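Local coordinates for type-2 restriction enzyme NlaIV (Neisseria lactamica, PDB 6QM2), which cuts double-stranded DNA at the sequence 5'-GGNNCC-3', cleaving after the third base to leave blunt ends with 5'-phosphates, at residues Arg30-Gly34 with Asp35-Ile39; Glu192-Val195 with Ser196-Glu200; Pro234-His237 with Glu238-His241. One frame throughout, in Å; residues are numbered along the deposited sequence.

Contact 1 of 3, residues Arg30-Gly34 with Asp35-Ile39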
loop_
_atom_site.group_PDB
_atom_site.type_symbol
_atom_site.label_atom_id
_atom_site.label_comp_id
_atom_site.label_asym_id
_atom_site.label_seq_id
_atom_site.Cartn_x
_atom_site.Cartn_y
_atom_site.Cartn_z
ATOM N N ARG A 30 -8.213 -10.591 -6.503
ATOM C CA ARG A 30 -9.246 -10.292 -7.490
ATOM C C ARG A 30 -10.294 -9.328 -6.929
ATOM O O ARG A 30 -10.783 -9.522 -5.816
ATOM C CB ARG A 30 -9.893 -11.603 -7.975
ATOM C CG ARG A 30 -10.264 -11.590 -9.450
ATOM C CD ARG A 30 -10.422 -12.975 -10.055
ATOM N NE ARG A 30 -10.642 -12.883 -11.504
ATOM C CZ ARG A 30 -9.703 -12.644 -12.430
ATOM N NH1 ARG A 30 -10.053 -12.580 -13.715
ATOM N NH2 ARG A 30 -8.422 -12.467 -12.102
ATOM N N PHE A 31 -10.623 -8.291 -7.703
ATOM C CA PHE A 31 -11.603 -7.279 -7.297
ATOM C C PHE A 31 -12.885 -7.434 -8.104
ATOM O O PHE A 31 -12.861 -7.352 -9.327
ATOM C CB PHE A 31 -11.040 -5.866 -7.490
ATOM C CG PHE A 31 -12.036 -4.771 -7.203
ATOM C CD1 PHE A 31 -12.639 -4.675 -5.954
ATOM C CD2 PHE A 31 -12.377 -3.840 -8.181
ATOM C CE1 PHE A 31 -13.559 -3.670 -5.683
ATOM C CE2 PHE A 31 -13.294 -2.832 -7.914
ATOM C CZ PHE A 31 -13.888 -2.747 -6.664
ATOM N N PHE A 32 -13.995 -7.648 -7.399
ATOM C CA PHE A 32 -15.318 -7.781 -7.996
ATOM C C PHE A 32 -16.075 -6.488 -7.728
ATOM O O PHE A 32 -15.972 -5.926 -6.642
ATOM C CB PHE A 32 -16.079 -8.958 -7.364
ATOM C CG PHE A 32 -15.397 -10.297 -7.533
ATOM C CD1 PHE A 32 -14.343 -10.674 -6.698
ATOM C CD2 PHE A 32 -15.818 -11.193 -8.516
ATOM C CE1 PHE A 32 -13.715 -11.907 -6.853
ATOM C CE2 PHE A 32 -15.192 -12.426 -8.675
ATOM C CZ PHE A 32 -14.140 -12.785 -7.843
ATOM N N LEU A 33 -16.811 -6.011 -8.726
ATOM C CA LEU A 33 -17.766 -4.913 -8.548
ATOM C C LEU A 33 -18.788 -5.007 -9.676
ATOM O O LEU A 33 -18.409 -5.159 -10.841
ATOM C CB LEU A 33 -17.058 -3.548 -8.552
ATOM C CG LEU A 33 -17.908 -2.267 -8.534
ATOM C CD1 LEU A 33 -18.760 -2.178 -7.277
ATOM C CD2 LEU A 33 -17.027 -1.033 -8.659
ATOM N N GLY A 34 -20.073 -4.930 -9.327
ATOM C CA GLY A 34 -21.150 -5.098 -10.297
ATOM C C GLY A 34 -21.087 -6.482 -10.920
ATOM O O GLY A 34 -21.209 -7.478 -10.207
ATOM N N ASP A 35 -20.862 -6.538 -12.236
ATOM C CA ASP A 35 -20.704 -7.810 -12.967
ATOM C C ASP A 35 -19.317 -7.985 -13.605
ATOM O O ASP A 35 -19.128 -8.886 -14.428
ATOM C CB ASP A 35 -21.800 -7.959 -14.037
ATOM C CG ASP A 35 -21.668 -6.950 -15.162
ATOM O OD1 ASP A 35 -22.276 -5.868 -15.052
ATOM O OD2 ASP A 35 -20.975 -7.241 -16.163
ATOM N N VAL A 36 -18.356 -7.141 -13.231
ATOM C CA VAL A 36 -17.000 -7.227 -13.767
ATOM C C VAL A 36 -16.034 -7.558 -12.634
ATOM O O VAL A 36 -16.125 -6.989 -11.542
ATOM C CB VAL A 36 -16.577 -5.912 -14.457
ATOM C CG1 VAL A 36 -15.162 -6.024 -15.024
ATOM C CG2 VAL A 36 -17.575 -5.538 -15.544
ATOM N N ASP A 37 -15.127 -8.495 -12.900
ATOM C CA ASP A 37 -14.048 -8.821 -11.979
ATOM C C ASP A 37 -12.714 -8.735 -12.717
ATOM O O ASP A 37 -12.636 -9.067 -13.902
ATOM C CB ASP A 37 -14.275 -10.196 -11.327
ATOM C CG ASP A 37 -14.116 -11.359 -12.294
ATOM O OD1 ASP A 37 -12.971 -11.815 -12.499
ATOM O OD2 ASP A 37 -15.145 -11.838 -12.818
ATOM N N ILE A 38 -11.680 -8.270 -12.019
ATOM C CA ILE A 38 -10.351 -8.095 -12.611
ATOM C C ILE A 38 -9.270 -8.670 -11.713
ATOM O O ILE A 38 -9.427 -8.712 -10.493
ATOM C CB ILE A 38 -10.029 -6.602 -12.870
ATOM C CG1 ILE A 38 -9.887 -5.821 -11.549
ATOM C CG2 ILE A 38 -11.106 -5.978 -13.748
ATOM C CD1 ILE A 38 -9.455 -4.382 -11.704
ATOM N N ILE A 39 -8.167 -9.084 -12.328
ATOM C CA ILE A 39 -6.949 -9.428 -11.600
ATOM C C ILE A 39 -6.416 -8.160 -10.920
ATOM O O ILE A 39 -6.572 -7.057 -11.448
ATOM C CB ILE A 39 -5.878 -10.047 -12.546
ATOM C CG1 ILE A 39 -4.800 -10.799 -11.752
ATOM C CG2 ILE A 39 -5.247 -8.998 -13.464
ATOM C CD1 ILE A 39 -5.208 -12.194 -11.337
#
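R30 and D37 form a salt bridge across the hairpin: NE of R30 gives its hydrogen to OD1 of D37 at 2.7 Å. OD1 is met on its anti side but 26° out of the carboxylate plane, and the guanidinium and carboxylate planes stand 57° apart. NH1 of R30 adds a weak second bond to the same oxygen. The R30 chain runs extended from CG to NE, reaching diagonally past I38 to the aspartate. One guanidinium face then lies over the I38-I39 peptide, and CD1 of I39 meets the group at its edge.

Four backbone bonds of 3.1 Å tie the strands, two between N and O of F31 and I38 and two between N and O of L33 and V36. R30-I39 and F32-D37 are the non-hydrogen-bonded pairs. On the face that carries R30 and D37, the F32 ring lies alongside D37, with CD2 of F32 3.4 Å from CB of D37. The other face holds F31, L33, V36 and I38; here CB of F31 approaches CG1 of I38 at 4.2 Å.

D35 turns its carboxylate to R61 of the second subunit. W53 of that subunit bonds to the carbonyls of L33 and V36, and its ring meets F31. R30-L33 also pair with an antiparallel strand of the other chain, extending the sheet across the dimer interface. This is a beta hairpin with a two-residue loop, G34-D35, forming a type II' turn from L33 to V36, with glycine in the positive-phi first corner.

Contact 2 of 3, residues Glu192-Val195 with Ser196-Glu200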
loop_
_atom_site.group_PDB
_atom_site.type_symbol
_atom_site.label_atom_id
_atom_site.label_comp_id
_atom_site.label_asym_id
_atom_site.label_seq_id
_atom_site.Cartn_x
_atom_site.Cartn_y
_atom_site.Cartn_z
ATOM N N GLU A 192 20.792 -20.593 22.592
ATOM C CA GLU A 192 21.711 -19.973 23.557
ATOM C C GLU A 192 22.599 -18.919 22.896
ATOM O O GLU A 192 22.822 -17.846 23.465
ATOM C CB GLU A 192 22.584 -21.025 24.268
ATOM C CG GLU A 192 21.853 -21.900 25.290
ATOM C CD GLU A 192 21.146 -23.118 24.698
ATOM O OE1 GLU A 192 21.208 -23.333 23.466
ATOM O OE2 GLU A 192 20.516 -23.869 25.479
ATOM N N ASP A 193 23.082 -19.228 21.690
ATOM C CA ASP A 193 23.935 -18.308 20.925
ATOM C C ASP A 193 23.174 -17.057 20.485
ATOM O O ASP A 193 23.687 -15.947 20.627
ATOM C CB ASP A 193 24.549 -19.011 19.703
ATOM C CG ASP A 193 25.575 -20.085 20.079
ATOM O OD1 ASP A 193 25.871 -20.276 21.277
ATOM O OD2 ASP A 193 26.095 -20.749 19.159
ATOM N N PHE A 194 21.962 -17.244 19.956
ATOM C CA PHE A 194 21.057 -16.126 19.631
ATOM C C PHE A 194 20.871 -15.195 20.834
ATOM O O PHE A 194 21.020 -13.980 20.714
ATOM C CB PHE A 194 19.697 -16.655 19.142
ATOM C CG PHE A 194 18.643 -15.588 18.944
ATOM C CD1 PHE A 194 18.585 -14.859 17.766
ATOM C CD2 PHE A 194 17.698 -15.323 19.930
ATOM C CE1 PHE A 194 17.615 -13.883 17.579
ATOM C CE2 PHE A 194 16.727 -14.347 19.747
ATOM C CZ PHE A 194 16.685 -13.626 18.571
ATOM N N VAL A 195 20.570 -15.778 21.990
ATOM C CA VAL A 195 20.348 -15.004 23.208
ATOM C C VAL A 195 21.640 -14.308 23.636
ATOM O O VAL A 195 21.596 -13.158 24.087
ATOM C CB VAL A 195 19.778 -15.880 24.355
ATOM C CG1 VAL A 195 19.713 -15.104 25.670
ATOM C CG2 VAL A 195 18.389 -16.401 23.990
ATOM N N SER A 196 22.776 -14.997 23.488
ATOM C CA SER A 196 24.090 -14.395 23.765
ATOM C C SER A 196 24.333 -13.158 22.907
ATOM O O SER A 196 24.861 -12.156 23.398
ATOM C CB SER A 196 25.227 -15.395 23.544
ATOM O OG SER A 196 26.486 -14.786 23.791
ATOM N N ALA A 197 23.941 -13.239 21.634
ATOM C CA ALA A 197 24.008 -12.091 20.728
ATOM C C ALA A 197 23.113 -10.950 21.213
ATOM O O ALA A 197 23.558 -9.798 21.254
ATOM C CB ALA A 197 23.633 -12.497 19.309
ATOM N N ILE A 198 21.876 -11.281 21.602
ATOM C CA ILE A 198 20.935 -10.284 22.139
ATOM C C ILE A 198 21.547 -9.612 23.365
ATOM O O ILE A 198 21.559 -8.388 23.448
ATOM C CB ILE A 198 19.551 -10.882 22.523
ATOM C CG1 ILE A 198 18.810 -11.466 21.302
ATOM C CG2 ILE A 198 18.672 -9.832 23.207
ATOM C CD1 ILE A 198 18.337 -10.456 20.277
ATOM N N GLU A 199 22.070 -10.413 24.295
ATOM C CA GLU A 199 22.681 -9.888 25.522
ATOM C C GLU A 199 23.731 -8.828 25.225
ATOM O O GLU A 199 23.711 -7.749 25.815
ATOM C CB GLU A 199 23.325 -11.010 26.347
ATOM C CG GLU A 199 23.828 -10.570 27.722
ATOM C CD GLU A 199 24.829 -11.532 28.341
ATOM O OE1 GLU A 199 24.808 -12.743 28.013
ATOM O OE2 GLU A 199 25.641 -11.063 29.171
ATOM N N GLU A 200 24.649 -9.147 24.318
ATOM C CA GLU A 200 25.748 -8.239 24.001
ATOM C C GLU A 200 25.243 -7.013 23.250
ATOM O O GLU A 200 25.645 -5.888 23.561
ATOM C CB GLU A 200 26.849 -8.956 23.206
ATOM C CG GLU A 200 28.151 -8.173 23.067
ATOM C CD GLU A 200 28.728 -7.713 24.395
ATOM O OE1 GLU A 200 28.612 -8.454 25.398
ATOM O OE2 GLU A 200 29.291 -6.602 24.437
#
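S196 N binds O of E192 at 2.8 Å in the first half of helix 191-204, the first of four consecutive i to i+4 backbone bonds that give the regular alpha-helical pattern. E199 N reaches O of V195 at the same 2.8 Å; between them A197 N pairs with O of D193, and I198 N with O of F194. CB of S196 rests 3.3 Å from O of D193. Its OG, anti to the backbone N (chi1 179°), leaves this turn and probably hydrogen-bonds to the carbonyl of P234. V195 packs on W215 and F219 of helix 215-227, whereas D193 pairs with K242 and Y243 near the C-terminus.

F194 faces helix 107-116 through Y110 and also packs on W149, T152 and I160, so this helix lies between several parts of the fold. One turn on, I198 packs on F107 and I114 of helix 107-116. Its side chain crosses the F194 ring at a slant in a CH-pi contact: CG1 of I198 stands 4.2 Å from the F194 ring centroid, 23° off the ring normal and displaced toward the rim, with CD1 of I198 4.0 Å from CZ of F194.

Contact 3 of 3, residues Pro234-His237 with Glu238-His241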
loop_
_atom_site.group_PDB
_atom_site.type_symbol
_atom_site.label_atom_id
_atom_site.label_comp_id
_atom_site.label_asym_id
_atom_site.label_seq_id
_atom_site.Cartn_x
_atom_site.Cartn_y
_atom_site.Cartn_z
ATOM N N PRO A 234 26.180 -18.532 26.787
ATOM C CA PRO A 234 27.623 -18.258 26.711
ATOM C C PRO A 234 27.930 -16.770 26.528
ATOM O O PRO A 234 27.064 -16.017 26.076
ATOM C CB PRO A 234 28.070 -19.057 25.484
ATOM C CG PRO A 234 26.847 -19.199 24.648
ATOM C CD PRO A 234 25.692 -19.262 25.601
ATOM N N ARG A 235 29.139 -16.356 26.904
ATOM C CA ARG A 235 29.599 -14.990 26.631
ATOM C C ARG A 235 29.763 -14.841 25.124
ATOM O O ARG A 235 30.243 -15.762 24.463
ATOM C CB ARG A 235 30.922 -14.685 27.336
ATOM C CG ARG A 235 30.811 -14.500 28.844
ATOM C CD ARG A 235 32.046 -13.817 29.435
ATOM N NE ARG A 235 33.309 -14.417 28.967
ATOM C CZ ARG A 235 34.241 -13.833 28.195
ATOM N NH1 ARG A 235 35.329 -14.528 27.857
ATOM N NH2 ARG A 235 34.127 -12.574 27.756
ATOM N N TRP A 236 29.346 -13.697 24.582
ATOM C CA TRP A 236 29.400 -13.466 23.132
ATOM C C TRP A 236 30.833 -13.484 22.606
ATOM O O TRP A 236 31.091 -14.024 21.529
ATOM C CB TRP A 236 28.724 -12.143 22.760
ATOM C CG TRP A 236 28.809 -11.812 21.294
ATOM C CD1 TRP A 236 29.462 -10.754 20.728
ATOM C CD2 TRP A 236 28.234 -12.553 20.212
ATOM N NE1 TRP A 236 29.318 -10.782 19.360
ATOM C CE2 TRP A 236 28.569 -11.878 19.017
ATOM C CE3 TRP A 236 27.459 -13.715 20.135
ATOM C CZ2 TRP A 236 28.160 -12.327 17.757
ATOM C CZ3 TRP A 236 27.048 -14.166 18.878
ATOM C CH2 TRP A 236 27.403 -13.471 17.707
ATOM N N HIS A 237 31.754 -12.908 23.375
ATOM C CA HIS A 237 33.173 -12.887 23.016
ATOM C C HIS A 237 33.739 -14.282 22.701
ATOM O O HIS A 237 34.516 -14.432 21.761
ATOM C CB HIS A 237 33.995 -12.221 24.128
ATOM C CG HIS A 237 35.393 -11.876 23.722
ATOM N ND1 HIS A 237 35.702 -10.721 23.034
ATOM C CD2 HIS A 237 36.565 -12.531 23.908
ATOM C CE1 HIS A 237 37.004 -10.681 22.813
ATOM N NE2 HIS A 237 37.551 -11.767 23.334
ATOM N N GLU A 238 33.336 -15.290 23.475
ATOM C CA GLU A 238 33.783 -16.674 23.255
ATOM C C GLU A 238 33.242 -17.294 21.963
ATOM O O GLU A 238 33.967 -18.021 21.286
ATOM C CB GLU A 238 33.407 -17.576 24.446
ATOM C CG GLU A 238 34.114 -17.243 25.757
ATOM C CD GLU A 238 35.632 -17.336 25.669
ATOM O OE1 GLU A 238 36.314 -16.448 26.225
ATOM O OE2 GLU A 238 36.149 -18.286 25.037
ATOM N N ILE A 239 31.983 -17.008 21.627
ATOM C CA ILE A 239 31.312 -17.650 20.479
ATOM C C ILE A 239 31.231 -16.798 19.209
ATOM O O ILE A 239 30.813 -17.301 18.162
ATOM C CB ILE A 239 29.885 -18.142 20.836
ATOM C CG1 ILE A 239 28.975 -16.992 21.300
ATOM C CG2 ILE A 239 29.955 -19.225 21.899
ATOM C CD1 ILE A 239 27.500 -17.303 21.164
ATOM N N ALA A 240 31.627 -15.527 19.297
ATOM C CA ALA A 240 31.528 -14.591 18.165
ATOM C C ALA A 240 32.189 -15.109 16.892
ATOM O O ALA A 240 31.633 -14.943 15.807
ATOM C CB ALA A 240 32.109 -13.231 18.536
ATOM N N HIS A 241 33.353 -15.750 17.032
ATOM C CA HIS A 241 34.111 -16.280 15.885
ATOM C C HIS A 241 33.302 -17.193 14.945
ATOM O O HIS A 241 33.531 -17.189 13.735
ATOM C CB HIS A 241 35.388 -17.002 16.347
ATOM C CG HIS A 241 35.141 -18.281 17.088
ATOM N ND1 HIS A 241 34.884 -19.473 16.445
ATOM C CD2 HIS A 241 35.128 -18.559 18.412
ATOM C CE1 HIS A 241 34.712 -20.428 17.342
ATOM N NE2 HIS A 241 34.856 -19.899 18.544
HETATM O O HOH W 1 35.097 -15.463 19.150
#
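The indole of W236 carries A240 on one face: CB of A240 lies 4.0 Å from the centroid of the five-membered ring, 20° off its normal, in a CH-pi contact shifted toward NE1 and CE2. At the benzene part, CD1 of I239 approaches CE3 of W236 obliquely at 3.7 Å, the two side chains crossing at about a right angle. CG of W236 is anti to its backbone N (chi1 177°), which swings the indole along the helix to meet I239 and A240, three and four residues on. P234 meets I239 as well, through CG of P234 at 4.0 Å from CD1 of I239. At the edge of the H241 ring, in its plane, lies a water.

The R235 guanidinium and the E238 carboxylate have planes 59° apart and form a salt bridge, with NH1 of R235 2.7 Å from OE1 of E238. Bends at chi3 of the arginine and chi2 of the glutamate bring these ends together. R235 is the N-cap of helix 236-239, and its O accepts a weak bond from N of E238. O of W236 receives two more weak bonds, from N of I239 and N of A240. The same water accepts from H241 N at 2.8 Å and donates to O of H237, bridging one turn of backbone.

W236 also packs on F188. The chemistry is therefore divided: P234, W236 and I239 pack against helix 191-204, while the R235-E238 pair lies on the exposed side and links the cap residue to the first turn with opposite charges.

How the contacts relate
Contacts 2 and 3 are neighbours, their centres 9 Å apart, although more than thirty residues separate them along the chain. The probable S196-P234 bond, 2.7 Å from OG to O, joins them, and D193 packs against I239, with OD1 of D193 3.4 Å from CD1 of I239. Contact 1 lies on the opposite side of the chain's centre, its centre about 50 Å from that of contact 2 and 57 Å from that of contact 3. It alone of the three touches the second subunit. The F194 side chain in contact 2 is about 12 Å from a bound potassium ion. None of the contacts includes a residue of the sodium site in this PD-(D/E)XK-clan nuclease.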